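Local coordinates for protein coatomer subunit delta (Saccharomyces cerevisiae, PDB 5FJZ) that forms, here as the mu-homology domain of the delta subunit, part of the COPI coat thought to mediate retrograde Golgi-to-ER transport, and interacts with the tether protein Dsl1, at residues T150-P160 and Y218-E226. Numbering follows the deposited sequence. Where two conformers were deposited one is given.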
loop_
_atom_site.group_PDB
_atom_site.type_symbol
_atom_site.label_atom_id
_atom_site.label_comp_id
_atom_site.label_asym_id
_atom_site.label_seq_id
_atom_site.Cartn_x
_atom_site.Cartn_y
_atom_site.Cartn_z
ATOM N N THR A 150 7.727 -19.849 -26.702
ATOM C CA THR A 150 6.976 -20.913 -26.039
ATOM C C THR A 150 5.546 -20.461 -25.937
ATOM O O THR A 150 5.250 -19.284 -26.128
ATOM C CB THR A 150 7.543 -21.257 -24.641
ATOM O OG1 THR A 150 7.443 -20.106 -23.803
ATOM C CG2 THR A 150 9.021 -21.692 -24.723
ATOM N N GLU A 151 4.659 -21.417 -25.707
ATOM C CA GLU A 151 3.229 -21.156 -25.629
ATOM C C GLU A 151 2.932 -20.406 -24.318
ATOM O O GLU A 151 3.650 -20.575 -23.313
ATOM C CB GLU A 151 2.434 -22.463 -25.741
ATOM C CG GLU A 151 2.580 -23.471 -24.590
ATOM C CD GLU A 151 1.362 -24.384 -24.457
ATOM O OE1 GLU A 151 0.783 -24.768 -25.515
ATOM O OE2 GLU A 151 0.945 -24.662 -23.289
ATOM N N LEU A 152 1.904 -19.552 -24.332
ATOM C CA LEU A 152 1.319 -19.066 -23.094
ATOM C C LEU A 152 0.030 -19.849 -22.851
ATOM O O LEU A 152 -0.830 -19.951 -23.761
ATOM C CB LEU A 152 0.993 -17.596 -23.185
ATOM C CG LEU A 152 2.134 -16.611 -23.225
ATOM C CD1 LEU A 152 1.603 -15.236 -23.474
ATOM C CD2 LEU A 152 2.905 -16.656 -21.916
ATOM N N ALA A 153 -0.094 -20.422 -21.659
ATOM C CA ALA A 153 -1.267 -21.210 -21.318
ATOM C C ALA A 153 -2.148 -20.429 -20.368
ATOM O O ALA A 153 -1.629 -19.604 -19.583
ATOM C CB ALA A 153 -0.854 -22.513 -20.679
ATOM N N ASP A 154 -3.452 -20.620 -20.460
ATOM C CA ASP A 154 -4.405 -20.007 -19.505
ATOM C C ASP A 154 -4.219 -18.521 -19.349
ATOM O O ASP A 154 -4.100 -17.979 -18.215
ATOM C CB ASP A 154 -4.292 -20.724 -18.117
ATOM C CG ASP A 154 -4.704 -22.206 -18.186
ATOM O OD1 ASP A 154 -5.472 -22.592 -19.079
ATOM O OD2 ASP A 154 -4.267 -22.992 -17.332
ATOM N N VAL A 155 -4.303 -17.802 -20.454
ATOM C CA VAL A 155 -4.258 -16.328 -20.500
ATOM C C VAL A 155 -5.664 -15.740 -20.255
ATOM O O VAL A 155 -6.655 -16.200 -20.806
ATOM C CB VAL A 155 -3.767 -15.901 -21.854
ATOM C CG1 VAL A 155 -3.666 -14.380 -22.013
ATOM C CG2 VAL A 155 -2.437 -16.572 -22.156
ATOM N N ILE A 156 -5.738 -14.777 -19.371
ATOM C CA ILE A 156 -6.977 -14.234 -18.882
ATOM C C ILE A 156 -7.126 -12.777 -19.264
ATOM O O ILE A 156 -6.247 -11.915 -19.000
ATOM C CB ILE A 156 -7.117 -14.452 -17.376
ATOM C CG1 ILE A 156 -7.133 -15.972 -17.136
ATOM C CG2 ILE A 156 -8.438 -13.881 -16.902
ATOM C CD1 ILE A 156 -7.178 -16.366 -15.683
ATOM N N PHE A 157 -8.223 -12.489 -19.951
ATOM C CA PHE A 157 -8.612 -11.098 -20.254
ATOM C C PHE A 157 -9.743 -10.614 -19.358
ATOM O O PHE A 157 -10.752 -11.343 -19.180
ATOM C CB PHE A 157 -9.052 -11.016 -21.741
ATOM C CG PHE A 157 -8.000 -11.485 -22.695
ATOM C CD1 PHE A 157 -7.884 -12.868 -22.975
ATOM C CD2 PHE A 157 -7.197 -10.603 -23.338
ATOM C CE1 PHE A 157 -6.873 -13.323 -23.818
ATOM C CE2 PHE A 157 -6.191 -11.022 -24.180
ATOM C CZ PHE A 157 -6.066 -12.392 -24.447
ATOM N N THR A 158 -9.577 -9.453 -18.768
ATOM C CA THR A 158 -10.569 -8.910 -17.811
ATOM C C THR A 158 -11.115 -7.596 -18.352
ATOM O O THR A 158 -10.396 -6.707 -18.726
ATOM C CB THR A 158 -10.009 -8.779 -16.360
ATOM O OG1 THR A 158 -9.643 -10.102 -16.004
ATOM C CG2 THR A 158 -11.084 -8.225 -15.426
ATOM N N ILE A 159 -12.433 -7.512 -18.388
ATOM C CA ILE A 159 -13.177 -6.384 -18.783
ATOM C C ILE A 159 -13.855 -5.843 -17.546
ATOM O O ILE A 159 -14.579 -6.591 -16.860
ATOM C CB ILE A 159 -14.315 -6.745 -19.839
ATOM C CG1 ILE A 159 -13.759 -7.625 -20.927
ATOM C CG2 ILE A 159 -14.894 -5.451 -20.383
ATOM C CD1 ILE A 159 -12.579 -7.023 -21.680
ATOM N N PRO A 160 -13.698 -4.521 -17.247
ATOM C CA PRO A 160 -14.198 -3.900 -15.967
ATOM C C PRO A 160 -15.702 -3.529 -15.886
ATOM O O PRO A 160 -16.073 -2.423 -15.467
ATOM C CB PRO A 160 -13.352 -2.690 -15.830
ATOM C CG PRO A 160 -13.096 -2.297 -17.251
ATOM C CD PRO A 160 -12.876 -3.589 -17.992
ATOM N N TYR A 218 -13.140 -0.122 -20.818
ATOM C CA TYR A 218 -11.707 0.050 -20.654
ATOM C C TYR A 218 -11.360 0.577 -19.235
ATOM O O TYR A 218 -12.217 1.203 -18.612
ATOM C CB TYR A 218 -11.180 1.027 -21.708
ATOM C CG TYR A 218 -11.285 0.496 -23.083
ATOM C CD1 TYR A 218 -10.312 -0.295 -23.629
ATOM C CD2 TYR A 218 -12.367 0.853 -23.886
ATOM C CE1 TYR A 218 -10.459 -0.814 -24.931
ATOM C CE2 TYR A 218 -12.547 0.319 -25.145
ATOM C CZ TYR A 218 -11.598 -0.504 -25.664
ATOM O OH TYR A 218 -11.758 -0.990 -26.947
ATOM N N PRO A 219 -10.160 0.284 -18.683
ATOM C CA PRO A 219 -9.056 -0.547 -19.219
ATOM C C PRO A 219 -9.362 -2.056 -19.282
ATOM O O PRO A 219 -9.952 -2.655 -18.374
ATOM C CB PRO A 219 -7.911 -0.199 -18.308
ATOM C CG PRO A 219 -8.545 0.187 -16.955
ATOM C CD PRO A 219 -9.919 0.706 -17.266
ATOM N N MET A 220 -8.970 -2.702 -20.356
ATOM C CA MET A 220 -8.991 -4.145 -20.414
ATOM C C MET A 220 -7.611 -4.662 -19.975
ATOM O O MET A 220 -6.584 -4.202 -20.470
ATOM C CB MET A 220 -9.266 -4.617 -21.861
ATOM C CG MET A 220 -10.587 -4.129 -22.424
ATOM S SD MET A 220 -10.913 -4.735 -24.097
ATOM C CE MET A 220 -12.484 -3.922 -24.419
ATOM N N THR A 221 -7.600 -5.653 -19.097
ATOM C CA THR A 221 -6.381 -6.143 -18.524
ATOM C C THR A 221 -6.130 -7.543 -18.994
ATOM O O THR A 221 -7.065 -8.367 -19.123
ATOM C CB THR A 221 -6.461 -6.140 -16.991
ATOM O OG1 THR A 221 -6.573 -4.799 -16.545
ATOM C CG2 THR A 221 -5.232 -6.718 -16.376
ATOM N N VAL A 222 -4.887 -7.872 -19.203
ATOM C CA VAL A 222 -4.491 -9.243 -19.519
ATOM C C VAL A 222 -3.571 -9.826 -18.417
ATOM O O VAL A 222 -2.715 -9.089 -17.859
ATOM C CB VAL A 222 -3.816 -9.362 -20.876
ATOM C CG1 VAL A 222 -2.524 -8.601 -20.920
ATOM C CG2 VAL A 222 -3.506 -10.810 -21.189
ATOM N N SER A 223 -3.767 -11.106 -18.139
ATOM C CA SER A 223 -3.015 -11.812 -17.110
ATOM C C SER A 223 -2.448 -13.100 -17.687
ATOM O O SER A 223 -3.218 -13.936 -18.220
ATOM C CB SER A 223 -3.984 -12.105 -15.942
ATOM O OG SER A 223 -3.326 -12.766 -14.862
ATOM N N PHE A 224 -1.128 -13.270 -17.563
ATOM C CA PHE A 224 -0.429 -14.444 -17.982
ATOM C C PHE A 224 0.848 -14.656 -17.185
ATOM O O PHE A 224 1.344 -13.761 -16.494
ATOM C CB PHE A 224 -0.087 -14.394 -19.471
ATOM C CG PHE A 224 0.827 -13.215 -19.878
ATOM C CD1 PHE A 224 2.207 -13.230 -19.629
ATOM C CD2 PHE A 224 0.270 -12.064 -20.441
ATOM C CE1 PHE A 224 3.011 -12.194 -20.020
ATOM C CE2 PHE A 224 1.099 -10.997 -20.806
ATOM C CZ PHE A 224 2.454 -11.078 -20.596
ATOM N N GLN A 225 1.304 -15.891 -17.188
ATOM C CA GLN A 225 2.447 -16.298 -16.391
ATOM C C GLN A 225 2.981 -17.553 -17.017
ATOM O O GLN A 225 2.238 -18.509 -17.202
ATOM C CB GLN A 225 2.015 -16.522 -14.919
ATOM C CG GLN A 225 3.125 -16.846 -13.894
ATOM C CD GLN A 225 2.678 -16.943 -12.431
ATOM O OE1 GLN A 225 3.422 -17.450 -11.606
ATOM N NE2 GLN A 225 1.476 -16.448 -12.103
ATOM N N GLU A 226 4.277 -17.629 -17.215
ATOM C CA GLU A 226 4.910 -18.915 -17.559
ATOM C C GLU A 226 6.216 -19.155 -16.819
ATOM O O GLU A 226 6.888 -18.208 -16.473
ATOM C CB GLU A 226 5.159 -18.970 -19.096
ATOM C CG GLU A 226 6.205 -17.968 -19.605
ATOM C CD GLU A 226 7.121 -18.507 -20.702
ATOM O OE1 GLU A 226 6.646 -19.353 -21.498
ATOM O OE2 GLU A 226 8.299 -18.057 -20.805
HETATM O O HOH W 1 1.875 -20.093 -19.530
HETATM O O HOH W 2 0.311 -17.717 -19.522
HETATM O O HOH W 3 -6.838 -10.353 -16.797
#
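The carbonyl oxygen of Ile156 is gripped from two directions: the backbone N of Ser223 donates to Ile156 O at 2.7 Å, and a water gives it a second hydrogen bond. The same water also donates to Thr221 O and meets the hydroxyl of Thr158, which is itself hydrogen-bonded to Ser191 on the next strand. Around this point 155-159 and 220-223 run antiparallel. Ile156 with Ser223 and Thr158 with Thr221 are hydrogen-bonded pairs, the straightest bond being Ile156 N to Ser223 O (2.9 Å, 171° at the hydrogen); Phe157 and Val222 form the non-hydrogen-bonded pair between them.

The face carrying Phe157 and Val222 is apolar. With CG2 anti to the backbone N (chi1 64°, measured to CG1), Val222 brings this methyl over one face of the Phe157 ring, 4.0 Å from Phe157 CE2, and also against Val155 CG1. Toward Pro160, Ile159 CD1 lies 3.6 Å from Met220 CG, alongside the extended methionine chain; at the other end, before the corner at Asp154, Leu152 CD1 sits above the Phe224 ring, offset toward its rim, and Tyr267 meets that ring edge-to-face.

The direct ladder lapses near this corner, where Asp154 and Val155 both face Ile194 in a G1 bulge. Two waters bridge Ala153 to Gln225 through their backbone N and O atoms, and beyond them Thr150 OG1 donates to the syn lone pair of Glu226 OE1 at 2.6 Å. Strands 155-159 and 220-223, flanked by 190-194 and 257-269, are interior neighbours in the long mixed sheet of the all-beta mu-homology domain, characteristic of adaptor medium subunits.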